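Cytochrome P450 (PDB 2RFB) probably acts as a heme monooxygenase, inserting one atom of molecular oxygen into a substrate at a thiolate-ligated iron. Local coordinates at residues K29-N34 with R238-D243; G44-T49 with I182-I187; I232-H237 with I258-S263. All blocks are in the same frame, centred on the assembly; numbering follows the deposited sequence.

Interaction 1. Residues K29-N34 with R238-D243. With HEM (protoporphyrin IX containing Fe), chain G.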
loop_
_atom_site.group_PDB
_atom_site.type_symbol
_atom_site.label_atom_id
_atom_site.label_comp_id
_atom_site.label_asym_id
_atom_site.label_seq_id
_atom_site.Cartn_x
_atom_site.Cartn_y
_atom_site.Cartn_z
ATOM N N LYS A 29 22.100 1.050 -1.095
ATOM C CA LYS A 29 23.366 1.344 -0.409
ATOM C C LYS A 29 23.849 2.792 -0.453
ATOM O O LYS A 29 24.674 3.197 0.385
ATOM C CB LYS A 29 24.531 0.473 -0.947
ATOM C CG LYS A 29 24.313 -1.050 -0.762
ATOM C CD LYS A 29 25.415 -1.864 -1.399
ATOM C CE LYS A 29 25.175 -3.358 -1.133
ATOM N NZ LYS A 29 26.427 -4.184 -1.283
ATOM N N ILE A 30 23.417 3.542 -1.454
ATOM C CA ILE A 30 23.744 4.956 -1.511
ATOM C C ILE A 30 22.650 5.728 -0.759
ATOM O O ILE A 30 22.950 6.637 0.073
ATOM C CB ILE A 30 23.938 5.470 -2.970
ATOM C CG1 ILE A 30 25.104 4.735 -3.653
ATOM C CG2 ILE A 30 24.207 6.976 -2.976
ATOM C CD1 ILE A 30 25.283 5.016 -5.147
ATOM N N PHE A 31 21.388 5.350 -1.020
ATOM C CA PHE A 31 20.254 6.013 -0.363
ATOM C C PHE A 31 19.594 5.062 0.587
ATOM O O PHE A 31 18.860 4.160 0.198
ATOM C CB PHE A 31 19.278 6.614 -1.375
ATOM C CG PHE A 31 19.942 7.484 -2.398
ATOM C CD1 PHE A 31 20.307 6.970 -3.640
ATOM C CD2 PHE A 31 20.231 8.829 -2.110
ATOM C CE1 PHE A 31 20.989 7.807 -4.596
ATOM C CE2 PHE A 31 20.878 9.640 -3.020
ATOM C CZ PHE A 31 21.252 9.127 -4.290
ATOM N N SER A 32 19.858 5.297 1.864
ATOM C CA SER A 32 19.434 4.440 2.953
ATOM C C SER A 32 17.971 4.648 3.299
ATOM O O SER A 32 17.396 5.664 2.954
ATOM C CB SER A 32 20.279 4.799 4.162
ATOM O OG SER A 32 19.749 4.234 5.330
ATOM N N SER A 33 17.389 3.730 4.055
ATOM C CA SER A 33 15.998 3.867 4.497
ATOM C C SER A 33 15.740 4.384 5.925
ATOM O O SER A 33 14.565 4.581 6.297
ATOM C CB SER A 33 15.218 2.579 4.229
ATOM O OG SER A 33 14.923 2.524 2.855
ATOM N N ASN A 34 16.797 4.626 6.709
ATOM C CA ASN A 34 16.650 5.276 8.017
ATOM C C ASN A 34 17.682 6.348 8.215
ATOM O O ASN A 34 18.781 6.207 7.710
ATOM C CB ASN A 34 16.828 4.268 9.125
ATOM C CG ASN A 34 18.033 3.406 8.911
ATOM O OD1 ASN A 34 18.224 2.862 7.815
ATOM N ND2 ASN A 34 18.856 3.262 9.941
ATOM N N ARG A 238 14.420 8.804 2.545
ATOM C CA ARG A 238 15.693 8.260 2.043
ATOM C C ARG A 238 16.736 9.235 2.479
ATOM O O ARG A 238 16.476 10.426 2.539
ATOM C CB ARG A 238 15.779 8.129 0.524
ATOM C CG ARG A 238 14.860 7.062 -0.151
ATOM C CD ARG A 238 14.989 5.737 0.498
ATOM N NE ARG A 238 14.642 4.578 -0.313
ATOM C CZ ARG A 238 13.448 3.977 -0.344
ATOM N NH1 ARG A 238 12.369 4.481 0.296
ATOM N NH2 ARG A 238 13.305 2.886 -1.061
ATOM N N PHE A 239 17.918 8.732 2.788
ATOM C CA PHE A 239 18.962 9.589 3.224
ATOM C C PHE A 239 20.207 9.089 2.555
ATOM O O PHE A 239 20.448 7.876 2.438
ATOM C CB PHE A 239 19.063 9.550 4.773
ATOM C CG PHE A 239 17.756 9.881 5.450
ATOM C CD1 PHE A 239 16.776 8.928 5.582
ATOM C CD2 PHE A 239 17.480 11.174 5.867
ATOM C CE1 PHE A 239 15.542 9.249 6.138
ATOM C CE2 PHE A 239 16.239 11.493 6.414
ATOM C CZ PHE A 239 15.284 10.538 6.561
ATOM N N ALA A 240 21.005 10.029 2.105
ATOM C CA ALA A 240 22.224 9.706 1.464
ATOM C C ALA A 240 23.202 9.137 2.513
ATOM O O ALA A 240 23.559 9.822 3.485
ATOM C CB ALA A 240 22.781 10.956 0.807
ATOM N N ALA A 241 23.639 7.891 2.290
ATOM C CA ALA A 241 24.653 7.238 3.125
ATOM C C ALA A 241 26.036 7.706 2.738
ATOM O O ALA A 241 26.964 7.598 3.529
ATOM C CB ALA A 241 24.553 5.696 3.017
ATOM N N GLU A 242 26.181 8.217 1.515
ATOM C CA GLU A 242 27.463 8.791 1.061
ATOM C C GLU A 242 27.177 9.806 -0.025
ATOM O O GLU A 242 26.141 9.743 -0.664
ATOM C CB GLU A 242 28.393 7.709 0.499
ATOM C CG GLU A 242 27.879 7.033 -0.782
ATOM C CD GLU A 242 28.899 6.058 -1.353
ATOM O OE1 GLU A 242 30.053 6.489 -1.665
ATOM O OE2 GLU A 242 28.563 4.856 -1.479
ATOM N N ASP A 243 28.100 10.725 -0.235
ATOM C CA ASP A 243 28.052 11.696 -1.318
ATOM C C ASP A 243 27.858 11.035 -2.664
ATOM O O ASP A 243 28.422 9.981 -2.919
ATOM C CB ASP A 243 29.375 12.453 -1.353
ATOM C CG ASP A 243 29.636 13.202 -0.071
ATOM O OD1 ASP A 243 30.808 13.507 0.223
ATOM O OD2 ASP A 243 28.657 13.492 0.645
HETATM C CHA HEM G . 6.356 -1.297 0.633
HETATM C CHB HEM G . 3.126 1.101 -2.212
HETATM C CHC HEM G . -0.235 -2.293 -0.898
HETATM C CHD HEM G . 2.730 -4.243 2.453
HETATM C C1A HEM G . 5.771 -0.395 -0.272
HETATM C C2A HEM G . 6.468 0.659 -0.971
HETATM C C3A HEM G . 5.543 1.305 -1.753
HETATM C C4A HEM G . 4.304 0.643 -1.558
HETATM C CMA HEM G . 5.644 2.559 -2.761
HETATM C CAA HEM G . 8.000 0.962 -0.825
HETATM C CBA HEM G . 8.297 1.988 0.298
HETATM C CGA HEM G . 9.777 2.238 0.200
HETATM O O1A HEM G . 10.438 1.848 -0.832
HETATM O O2A HEM G . 10.300 2.837 1.160
HETATM C C1B HEM G . 1.925 0.369 -2.127
HETATM C C2B HEM G . 0.739 0.538 -2.932
HETATM C C3B HEM G . -0.130 -0.432 -2.494
HETATM C C4B HEM G . 0.481 -1.186 -1.466
HETATM C CMB HEM G . 0.623 1.664 -4.053
HETATM C CAB HEM G . -1.629 -0.927 -2.801
HETATM C CBB HEM G . -2.322 -0.662 -4.020
HETATM C C1C HEM G . 0.217 -3.246 0.081
HETATM C C2C HEM G . -0.395 -4.445 0.698
HETATM C C3C HEM G . 0.478 -4.919 1.621
HETATM C C4C HEM G . 1.602 -4.070 1.647
HETATM C CMC HEM G . -1.796 -5.170 0.452
HETATM C CAC HEM G . 0.326 -6.209 2.521
HETATM C CBC HEM G . 0.457 -6.172 3.860
HETATM C C1D HEM G . 4.001 -3.611 2.247
HETATM C C2D HEM G . 5.209 -3.882 2.993
HETATM C C3D HEM G . 6.274 -2.935 2.411
HETATM C C4D HEM G . 5.627 -2.234 1.376
HETATM C CMD HEM G . 5.423 -4.870 4.184
HETATM C CAD HEM G . 7.784 -2.700 2.755
HETATM C CBD HEM G . 8.605 -3.768 1.999
HETATM C CGD HEM G . 10.062 -3.613 2.300
HETATM O O1D HEM G . 10.446 -2.527 2.842
HETATM O O2D HEM G . 10.844 -4.568 2.010
HETATM N NA HEM G . 4.430 -0.395 -0.668
HETATM N NB HEM G . 1.744 -0.734 -1.239
HETATM N NC HEM G . 1.454 -3.087 0.708
HETATM N ND HEM G . 4.288 -2.613 1.285
HETATM FE FE HEM G . 3.054 -1.888 -0.071
#
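The guanidinium of Arg238 has Ser33 OG over the centre of one face, 3.7 Å above the plane formed by NE, CZ, NH1 and NH2. At its edge, in the same plane, sits a propionate of the heme. Arg238 stands just before strand 239-240, which pairs with strand 31-32 in a short two-stranded antiparallel sheet, and its side chain reaches from there to the heme. NH1 gives a hydrogen bond to O2A of the heme (2.8 Å), and NH2 gives one to O1A (3.1 Å). Each takes one oxygen of the same carboxylate, a two-point grip that restrains its rotation. A turn about CB-CG (chi2 -51°) helps direct the chain toward the propionate. Of the two phenyl rings, Phe31 carries Ile30 CG2 toward the rim of one face, while Ala240 lies obliquely to it. Phe239 CD1 lies 3.8 Å from Asn34 C, also an oblique approach.

Ser32 and Phe239 make the hydrogen-bonded pair: Ser32 N donates to Phe239 O at 2.7 Å, and Phe239 N returns a bond to Ser32 O at 3.1 Å. Phe31 and Ala240 form the non-hydrogen-bonded pair. Ala241 N continues the pairing with a nearly straight bond to Ile30 O (2.6 Å, 167° at the hydrogen). The Phe31 and Ala240 side chains share one face of the sheet, where helix 18-26 and Val257 also meet Phe31. Ser32 and Phe239 share the other.

His293 and Arg59 also hydrogen-bond to the heme. Two arginines and a histidine at the propionates are a familiar P450 arrangement, as in P450cam. The positive charge of the arginines would probably stabilise the carboxylates. The first strand ends in an ST turn, in which Ser32 OG, already hydrogen-bonded to Asp51 OD2, accepts from Asn34 N at 3.3 Å.

Interaction 2. Residues G44-T49 with I182-I187. With HEM (protoporphyrin IX containing Fe), chain G; SO4 (sulfate ion), chain F.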
loop_
_atom_site.group_PDB
_atom_site.type_symbol
_atom_site.label_atom_id
_atom_site.label_comp_id
_atom_site.label_asym_id
_atom_site.label_seq_id
_atom_site.Cartn_x
_atom_site.Cartn_y
_atom_site.Cartn_z
ATOM N N GLY A 44 7.141 4.966 9.949
ATOM C CA GLY A 44 7.909 3.828 9.419
ATOM C C GLY A 44 8.415 2.948 10.546
ATOM O O GLY A 44 9.216 3.405 11.346
ATOM N N ILE A 45 7.933 1.701 10.622
ATOM C CA ILE A 45 8.405 0.705 11.608
ATOM C C ILE A 45 8.806 -0.637 10.976
ATOM O O ILE A 45 8.523 -0.906 9.802
ATOM C CB ILE A 45 7.304 0.412 12.637
ATOM C CG1 ILE A 45 6.076 -0.195 11.935
ATOM C CG2 ILE A 45 7.003 1.671 13.483
ATOM C CD1 ILE A 45 4.751 0.308 12.474
ATOM N N SER A 46 9.414 -1.510 11.778
ATOM C CA SER A 46 9.876 -2.816 11.311
ATOM C C SER A 46 10.823 -2.710 10.116
ATOM O O SER A 46 11.649 -1.805 10.061
ATOM C CB SER A 46 8.717 -3.762 10.985
ATOM O OG SER A 46 9.237 -4.974 10.439
ATOM N N PHE A 47 10.708 -3.631 9.164
ATOM C CA PHE A 47 11.752 -3.778 8.183
ATOM C C PHE A 47 11.736 -2.748 7.058
ATOM O O PHE A 47 12.695 -2.672 6.281
ATOM C CB PHE A 47 11.873 -5.232 7.680
ATOM C CG PHE A 47 10.655 -5.751 6.944
ATOM C CD1 PHE A 47 10.428 -5.421 5.604
ATOM C CD2 PHE A 47 9.758 -6.588 7.574
ATOM C CE1 PHE A 47 9.286 -5.884 4.922
ATOM C CE2 PHE A 47 8.616 -7.070 6.878
ATOM C CZ PHE A 47 8.389 -6.716 5.563
ATOM N N ILE A 48 10.690 -1.934 6.984
ATOM C CA ILE A 48 10.665 -0.842 6.016
ATOM C C ILE A 48 11.779 0.177 6.237
ATOM O O ILE A 48 12.240 0.788 5.281
ATOM C CB ILE A 48 9.243 -0.151 5.870
ATOM C CG1 ILE A 48 9.079 0.476 4.478
ATOM C CG2 ILE A 48 8.894 0.833 7.056
ATOM C CD1 ILE A 48 7.591 0.911 4.160
ATOM N N THR A 49 12.217 0.354 7.477
ATOM C CA THR A 49 13.210 1.361 7.762
ATOM C C THR A 49 14.607 0.743 7.936
ATOM O O THR A 49 15.514 1.386 8.487
ATOM C CB THR A 49 12.818 2.203 9.001
ATOM O OG1 THR A 49 12.660 1.353 10.132
ATOM C CG2 THR A 49 11.491 2.904 8.792
ATOM N N ILE A 182 3.728 -7.422 12.125
ATOM C CA ILE A 182 2.292 -7.470 11.865
ATOM C C ILE A 182 1.743 -6.069 11.668
ATOM O O ILE A 182 1.040 -5.818 10.699
ATOM C CB ILE A 182 1.620 -8.199 13.024
ATOM C CG1 ILE A 182 1.913 -9.695 12.901
ATOM C CG2 ILE A 182 0.124 -7.905 13.151
ATOM C CD1 ILE A 182 1.730 -10.388 14.205
ATOM N N MET A 183 2.117 -5.138 12.534
ATOM C CA MET A 183 1.713 -3.755 12.336
ATOM C C MET A 183 2.096 -3.199 10.971
ATOM O O MET A 183 1.315 -2.498 10.348
ATOM C CB MET A 183 2.247 -2.870 13.444
ATOM C CG MET A 183 1.466 -2.996 14.693
ATOM S SD MET A 183 2.215 -2.020 15.988
ATOM C CE MET A 183 1.839 -0.363 15.434
ATOM N N LEU A 184 3.293 -3.520 10.493
ATOM C CA LEU A 184 3.732 -3.028 9.188
ATOM C C LEU A 184 2.913 -3.635 8.104
ATOM O O LEU A 184 2.559 -2.945 7.177
ATOM C CB LEU A 184 5.209 -3.312 8.935
ATOM C CG LEU A 184 5.797 -3.047 7.552
ATOM C CD1 LEU A 184 5.599 -1.591 7.166
ATOM C CD2 LEU A 184 7.306 -3.415 7.546
ATOM N N LEU A 185 2.578 -4.909 8.191
ATOM C CA LEU A 185 1.642 -5.485 7.204
ATOM C C LEU A 185 0.249 -4.848 7.171
ATOM O O LEU A 185 -0.386 -4.740 6.095
ATOM C CB LEU A 185 1.480 -6.988 7.423
ATOM C CG LEU A 185 2.819 -7.728 7.355
ATOM C CD1 LEU A 185 2.638 -9.212 7.720
ATOM C CD2 LEU A 185 3.391 -7.539 5.985
ATOM N N ILE A 186 -0.242 -4.436 8.325
ATOM C CA ILE A 186 -1.600 -3.949 8.386
ATOM C C ILE A 186 -1.580 -2.536 7.838
ATOM O O ILE A 186 -2.439 -2.137 7.083
ATOM C CB ILE A 186 -2.161 -3.952 9.841
ATOM C CG1 ILE A 186 -2.480 -5.369 10.309
ATOM C CG2 ILE A 186 -3.461 -3.131 9.945
ATOM C CD1 ILE A 186 -2.489 -5.503 11.831
ATOM N N ILE A 187 -0.566 -1.773 8.220
ATOM C CA ILE A 187 -0.565 -0.370 7.889
ATOM C C ILE A 187 -0.238 -0.188 6.438
ATOM O O ILE A 187 -0.849 0.646 5.802
ATOM C CB ILE A 187 0.398 0.435 8.758
ATOM C CG1 ILE A 187 -0.112 0.408 10.211
ATOM C CG2 ILE A 187 0.558 1.862 8.167
ATOM C CD1 ILE A 187 0.955 0.729 11.202
HETATM C CHA HEM G . 6.356 -1.297 0.633
HETATM C CHB HEM G . 3.126 1.101 -2.212
HETATM C CHC HEM G . -0.235 -2.293 -0.898
HETATM C CHD HEM G . 2.730 -4.243 2.453
HETATM C C1A HEM G . 5.771 -0.395 -0.272
HETATM C C2A HEM G . 6.468 0.659 -0.971
HETATM C C3A HEM G . 5.543 1.305 -1.753
HETATM C C4A HEM G . 4.304 0.643 -1.558
HETATM C CMA HEM G . 5.644 2.559 -2.761
HETATM C CAA HEM G . 8.000 0.962 -0.825
HETATM C CBA HEM G . 8.297 1.988 0.298
HETATM C CGA HEM G . 9.777 2.238 0.200
HETATM O O1A HEM G . 10.438 1.848 -0.832
HETATM O O2A HEM G . 10.300 2.837 1.160
HETATM C C1B HEM G . 1.925 0.369 -2.127
HETATM C C2B HEM G . 0.739 0.538 -2.932
HETATM C C3B HEM G . -0.130 -0.432 -2.494
HETATM C C4B HEM G . 0.481 -1.186 -1.466
HETATM C CMB HEM G . 0.623 1.664 -4.053
HETATM C CAB HEM G . -1.629 -0.927 -2.801
HETATM C CBB HEM G . -2.322 -0.662 -4.020
HETATM C C1C HEM G . 0.217 -3.246 0.081
HETATM C C2C HEM G . -0.395 -4.445 0.698
HETATM C C3C HEM G . 0.478 -4.919 1.621
HETATM C C4C HEM G . 1.602 -4.070 1.647
HETATM C CMC HEM G . -1.796 -5.170 0.452
HETATM C CAC HEM G . 0.326 -6.209 2.521
HETATM C CBC HEM G . 0.457 -6.172 3.860
HETATM C C1D HEM G . 4.001 -3.611 2.247
HETATM C C2D HEM G . 5.209 -3.882 2.993
HETATM C C3D HEM G . 6.274 -2.935 2.411
HETATM C C4D HEM G . 5.627 -2.234 1.376
HETATM C CMD HEM G . 5.423 -4.870 4.184
HETATM C CAD HEM G . 7.784 -2.700 2.755
HETATM C CBD HEM G . 8.605 -3.768 1.999
HETATM C CGD HEM G . 10.062 -3.613 2.300
HETATM O O1D HEM G . 10.446 -2.527 2.842
HETATM O O2D HEM G . 10.844 -4.568 2.010
HETATM N NA HEM G . 4.430 -0.395 -0.668
HETATM N NB HEM G . 1.744 -0.734 -1.239
HETATM N NC HEM G . 1.454 -3.087 0.708
HETATM N ND HEM G . 4.288 -2.613 1.285
HETATM FE FE HEM G . 3.054 -1.888 -0.071
HETATM S S SO4 F . 10.567 -0.432 14.962
HETATM O O1 SO4 F . 11.474 0.176 13.976
HETATM O O2 SO4 F . 9.303 0.290 15.060
HETATM O O3 SO4 F . 10.324 -1.830 14.560
HETATM O O4 SO4 F . 11.214 -0.376 16.274
#
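Leu184 extends from its helix with CG anti to the backbone N (chi1 172°), which carries its two methyl groups out to the 44-49 loop. Phe47 holds CG between its backbone N and carbonyl carbon (chi1 64°), which turns the ring back toward that leucine. As a result Leu184 CD2 sits over the ring face, 3.8 Å from the Phe47 centroid and 5° off the normal. This is a well-centred CH-pi contact.

CD2 also packs on the loop, 3.6 Å from Ile45 O and 3.7 Å from Ser46 CB. The other methyl, CD1, meets Ile48 CG2 obliquely at 4.1 Å. Further out, the Ile45 and Ile187 side chains cross at about a right angle, their CD1 atoms 4.0 Å apart. Ile45 CD1 also touches Met183 CB.

In P450 terms the loop is part of the B-C region, and helix 175-206 is the long central helix that passes over the distal side of the heme. The contact sits against the heme itself. A propionate carbon, CGD, lies in plane at the edge of the Phe47 ring, 3.6 Å from CE1. Leu184 CG approaches the heme methyl CMD at 3.8 Å. Tyr181, Phe58 and Arg59 also pack against Phe47.

At the outer end, Ser46 N donates a hydrogen bond to a sulfate ion, which probably came from the crystallisation liquor. Residues 41-43, just before Gly44, are not modelled. The two segments share no hydrogen bond, so dispersion and shape hold them together. No polar bond between them fixes their relative position, which would be compatible with the mobility of the B-C region seen in many P450s.

Interaction 3. Residues I232-H237 with I258-S263. With HEM (protoporphyrin IX containing Fe), chain G.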
loop_
_atom_site.group_PDB
_atom_site.type_symbol
_atom_site.label_atom_id
_atom_site.label_comp_id
_atom_site.label_asym_id
_atom_site.label_seq_id
_atom_site.Cartn_x
_atom_site.Cartn_y
_atom_site.Cartn_z
ATOM N N ILE A 232 0.114 6.157 -3.356
ATOM C CA ILE A 232 1.216 6.842 -2.669
ATOM C C ILE A 232 1.935 7.795 -3.614
ATOM O O ILE A 232 2.497 7.367 -4.629
ATOM C CB ILE A 232 2.224 5.818 -2.057
ATOM C CG1 ILE A 232 1.444 4.968 -1.001
ATOM C CG2 ILE A 232 3.459 6.560 -1.433
ATOM C CD1 ILE A 232 2.321 4.040 -0.214
ATOM N N GLN A 233 1.919 9.081 -3.272
ATOM C CA GLN A 233 2.442 10.108 -4.162
ATOM C C GLN A 233 3.922 10.357 -4.038
ATOM O O GLN A 233 4.586 10.712 -5.034
ATOM C CB GLN A 233 1.645 11.408 -3.990
ATOM C CG GLN A 233 0.187 11.308 -4.477
ATOM C CD GLN A 233 0.115 11.247 -6.000
ATOM O OE1 GLN A 233 0.443 12.229 -6.688
ATOM N NE2 GLN A 233 -0.285 10.092 -6.533
ATOM N N PHE A 234 4.446 10.232 -2.809
ATOM C CA PHE A 234 5.891 10.337 -2.571
ATOM C C PHE A 234 6.342 9.512 -1.378
ATOM O O PHE A 234 5.529 9.110 -0.554
ATOM C CB PHE A 234 6.355 11.786 -2.475
ATOM C CG PHE A 234 5.806 12.561 -1.294
ATOM C CD1 PHE A 234 6.484 12.591 -0.081
ATOM C CD2 PHE A 234 4.623 13.307 -1.413
ATOM C CE1 PHE A 234 6.012 13.364 1.020
ATOM C CE2 PHE A 234 4.160 14.053 -0.348
ATOM C CZ PHE A 234 4.858 14.064 0.902
ATOM N N LEU A 235 7.644 9.196 -1.332
ATOM C CA LEU A 235 8.271 8.486 -0.221
ATOM C C LEU A 235 9.255 9.486 0.353
ATOM O O LEU A 235 10.231 9.789 -0.317
ATOM C CB LEU A 235 9.059 7.313 -0.739
ATOM C CG LEU A 235 8.170 6.338 -1.447
ATOM C CD1 LEU A 235 9.052 5.252 -2.076
ATOM C CD2 LEU A 235 7.115 5.715 -0.438
ATOM N N PRO A 236 9.013 9.991 1.567
ATOM C CA PRO A 236 9.919 11.014 2.130
ATOM C C PRO A 236 11.200 10.504 2.785
ATOM O O PRO A 236 12.111 11.302 3.053
ATOM C CB PRO A 236 9.042 11.731 3.193
ATOM C CG PRO A 236 8.016 10.717 3.626
ATOM C CD PRO A 236 7.882 9.681 2.473
ATOM N N HIS A 237 11.298 9.210 3.061
ATOM C CA HIS A 237 12.405 8.776 3.926
ATOM C C HIS A 237 13.518 8.053 3.178
ATOM O O HIS A 237 13.492 6.821 3.095
ATOM C CB HIS A 237 11.853 7.944 5.102
ATOM C CG HIS A 237 10.972 8.738 6.029
ATOM N ND1 HIS A 237 11.344 9.974 6.537
ATOM C CD2 HIS A 237 9.720 8.503 6.498
ATOM C CE1 HIS A 237 10.367 10.455 7.288
ATOM N NE2 HIS A 237 9.378 9.578 7.294
ATOM N N ILE A 258 13.650 13.067 -1.133
ATOM C CA ILE A 258 12.249 12.696 -1.301
ATOM C C ILE A 258 11.956 12.432 -2.790
ATOM O O ILE A 258 12.248 13.243 -3.658
ATOM C CB ILE A 258 11.268 13.773 -0.792
ATOM C CG1 ILE A 258 11.651 14.320 0.599
ATOM C CG2 ILE A 258 9.827 13.229 -0.836
ATOM C CD1 ILE A 258 10.586 15.342 1.223
ATOM N N VAL A 259 11.293 11.336 -3.043
ATOM C CA VAL A 259 11.150 10.756 -4.333
ATOM C C VAL A 259 9.625 10.711 -4.634
ATOM O O VAL A 259 8.824 10.226 -3.796
ATOM C CB VAL A 259 11.835 9.391 -4.194
ATOM C CG1 VAL A 259 10.986 8.286 -4.560
ATOM C CG2 VAL A 259 13.233 9.391 -4.855
ATOM N N TYR A 260 9.227 11.288 -5.783
ATOM C CA TYR A 260 7.833 11.465 -6.120
ATOM C C TYR A 260 7.350 10.482 -7.148
ATOM O O TYR A 260 7.604 10.666 -8.306
ATOM C CB TYR A 260 7.563 12.880 -6.580
ATOM C CG TYR A 260 7.728 13.908 -5.473
ATOM C CD1 TYR A 260 8.974 14.235 -4.998
ATOM C CD2 TYR A 260 6.620 14.560 -4.916
ATOM C CE1 TYR A 260 9.126 15.173 -3.995
ATOM C CE2 TYR A 260 6.762 15.513 -3.884
ATOM C CZ TYR A 260 8.001 15.804 -3.438
ATOM O OH TYR A 260 8.188 16.746 -2.456
ATOM N N LEU A 261 6.587 9.483 -6.703
ATOM C CA LEU A 261 6.180 8.340 -7.532
ATOM C C LEU A 261 5.106 8.751 -8.521
ATOM O O LEU A 261 5.114 8.335 -9.686
ATOM C CB LEU A 261 5.588 7.204 -6.655
ATOM C CG LEU A 261 6.477 6.736 -5.498
ATOM C CD1 LEU A 261 5.763 5.617 -4.715
ATOM C CD2 LEU A 261 7.923 6.293 -5.928
ATOM N N GLY A 262 4.164 9.555 -8.034
ATOM C CA GLY A 262 3.077 9.958 -8.870
ATOM C C GLY A 262 3.601 10.771 -10.024
ATOM O O GLY A 262 3.203 10.592 -11.183
ATOM N N SER A 263 4.502 11.665 -9.699
ATOM C CA SER A 263 5.099 12.537 -10.674
ATOM C C SER A 263 5.962 11.740 -11.675
ATOM O O SER A 263 5.897 11.997 -12.891
ATOM C CB SER A 263 5.880 13.624 -9.943
ATOM O OG SER A 263 6.501 14.505 -10.850
HETATM C CHA HEM G . 6.356 -1.297 0.633
HETATM C CHB HEM G . 3.126 1.101 -2.212
HETATM C CHC HEM G . -0.235 -2.293 -0.898
HETATM C CHD HEM G . 2.730 -4.243 2.453
HETATM C C1A HEM G . 5.771 -0.395 -0.272
HETATM C C2A HEM G . 6.468 0.659 -0.971
HETATM C C3A HEM G . 5.543 1.305 -1.753
HETATM C C4A HEM G . 4.304 0.643 -1.558
HETATM C CMA HEM G . 5.644 2.559 -2.761
HETATM C CAA HEM G . 8.000 0.962 -0.825
HETATM C CBA HEM G . 8.297 1.988 0.298
HETATM C CGA HEM G . 9.777 2.238 0.200
HETATM O O1A HEM G . 10.438 1.848 -0.832
HETATM O O2A HEM G . 10.300 2.837 1.160
HETATM C C1B HEM G . 1.925 0.369 -2.127
HETATM C C2B HEM G . 0.739 0.538 -2.932
HETATM C C3B HEM G . -0.130 -0.432 -2.494
HETATM C C4B HEM G . 0.481 -1.186 -1.466
HETATM C CMB HEM G . 0.623 1.664 -4.053
HETATM C CAB HEM G . -1.629 -0.927 -2.801
HETATM C CBB HEM G . -2.322 -0.662 -4.020
HETATM C C1C HEM G . 0.217 -3.246 0.081
HETATM C C2C HEM G . -0.395 -4.445 0.698
HETATM C C3C HEM G . 0.478 -4.919 1.621
HETATM C C4C HEM G . 1.602 -4.070 1.647
HETATM C CMC HEM G . -1.796 -5.170 0.452
HETATM C CAC HEM G . 0.326 -6.209 2.521
HETATM C CBC HEM G . 0.457 -6.172 3.860
HETATM C C1D HEM G . 4.001 -3.611 2.247
HETATM C C2D HEM G . 5.209 -3.882 2.993
HETATM C C3D HEM G . 6.274 -2.935 2.411
HETATM C C4D HEM G . 5.627 -2.234 1.376
HETATM C CMD HEM G . 5.423 -4.870 4.184
HETATM C CAD HEM G . 7.784 -2.700 2.755
HETATM C CBD HEM G . 8.605 -3.768 1.999
HETATM C CGD HEM G . 10.062 -3.613 2.300
HETATM O O1D HEM G . 10.446 -2.527 2.842
HETATM O O2D HEM G . 10.844 -4.568 2.010
HETATM N NA HEM G . 4.430 -0.395 -0.668
HETATM N NB HEM G . 1.744 -0.734 -1.239
HETATM N NC HEM G . 1.454 -3.087 0.708
HETATM N ND HEM G . 4.288 -2.613 1.285
HETATM FE FE HEM G . 3.054 -1.888 -0.071
HETATM O O HOH W 1 4.433 12.565 -7.062
#
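The carbonyl oxygen of Gln233 is gripped by three donors. Gly262 N gives it a straight hydrogen bond (3.2 Å, 173° at the hydrogen). Leu261 N adds a weak one at 2.9 Å. Water 1 donates to the same Gln233 O from 2.8 Å and itself accepts from Ser263 N. One oxygen thus serves, directly or through water, the first N-H groups of helix 261-264, whose N-cap position is Tyr260. Just before that helix, a single antiparallel bridge joins the loop after the K helix (218-228) to strand 256-259 of the small mixed sheet of the P450 fold.

In this bridge Leu235 N donates to Val259 O at 2.9 Å, nearly along the C=O axis. The return bond, Val259 N to Leu235 O, is weak.

On the side away from the heme, Phe234 lies alongside Tyr260 and Ile258. Its CB sits over the Tyr260 ring face, 4.0 Å from the centroid. The two rings are oblique, with planes at 34°. Phe234 CD1 packs on Ile258 CG2 at 3.5 Å. The Tyr260 hydroxyl is hydrogen-bonded to His14 ND1.

Toward the heme, the side chains of Ile232, Leu235 and Leu261 form an apolar shelf. Leu261 CD1 meets Leu235 CG and Ile232 CG2, each at 4.1 Å. Ile232 CD1 comes over the porphyrin face near CHB, and Leu235 CD1 reaches the propionate carbon CGA. Leu261 CD1 touches the heme methyl CMA at 3.6 Å.

All three contacts touch the heme: interactions 1 and 3 at one propionate, interaction 2 at the other. Interaction 1 clamps its propionate through Arg238, and interaction 3 lines the porphyrin next to it. Interaction 2 also meets the distal side. Interactions 1 and 3 are continuous in sequence at His237-Arg238, with centres about 16 Å apart. Interactions 1 and 2 have centres about 19 Å apart but pack directly: Ser33 CB lies 3.6 Å from Ile48 O. Interactions 2 and 3 do not touch, their nearest atoms being about 6 Å apart. Cys295, the axial ligand of the iron, belongs to none of the three.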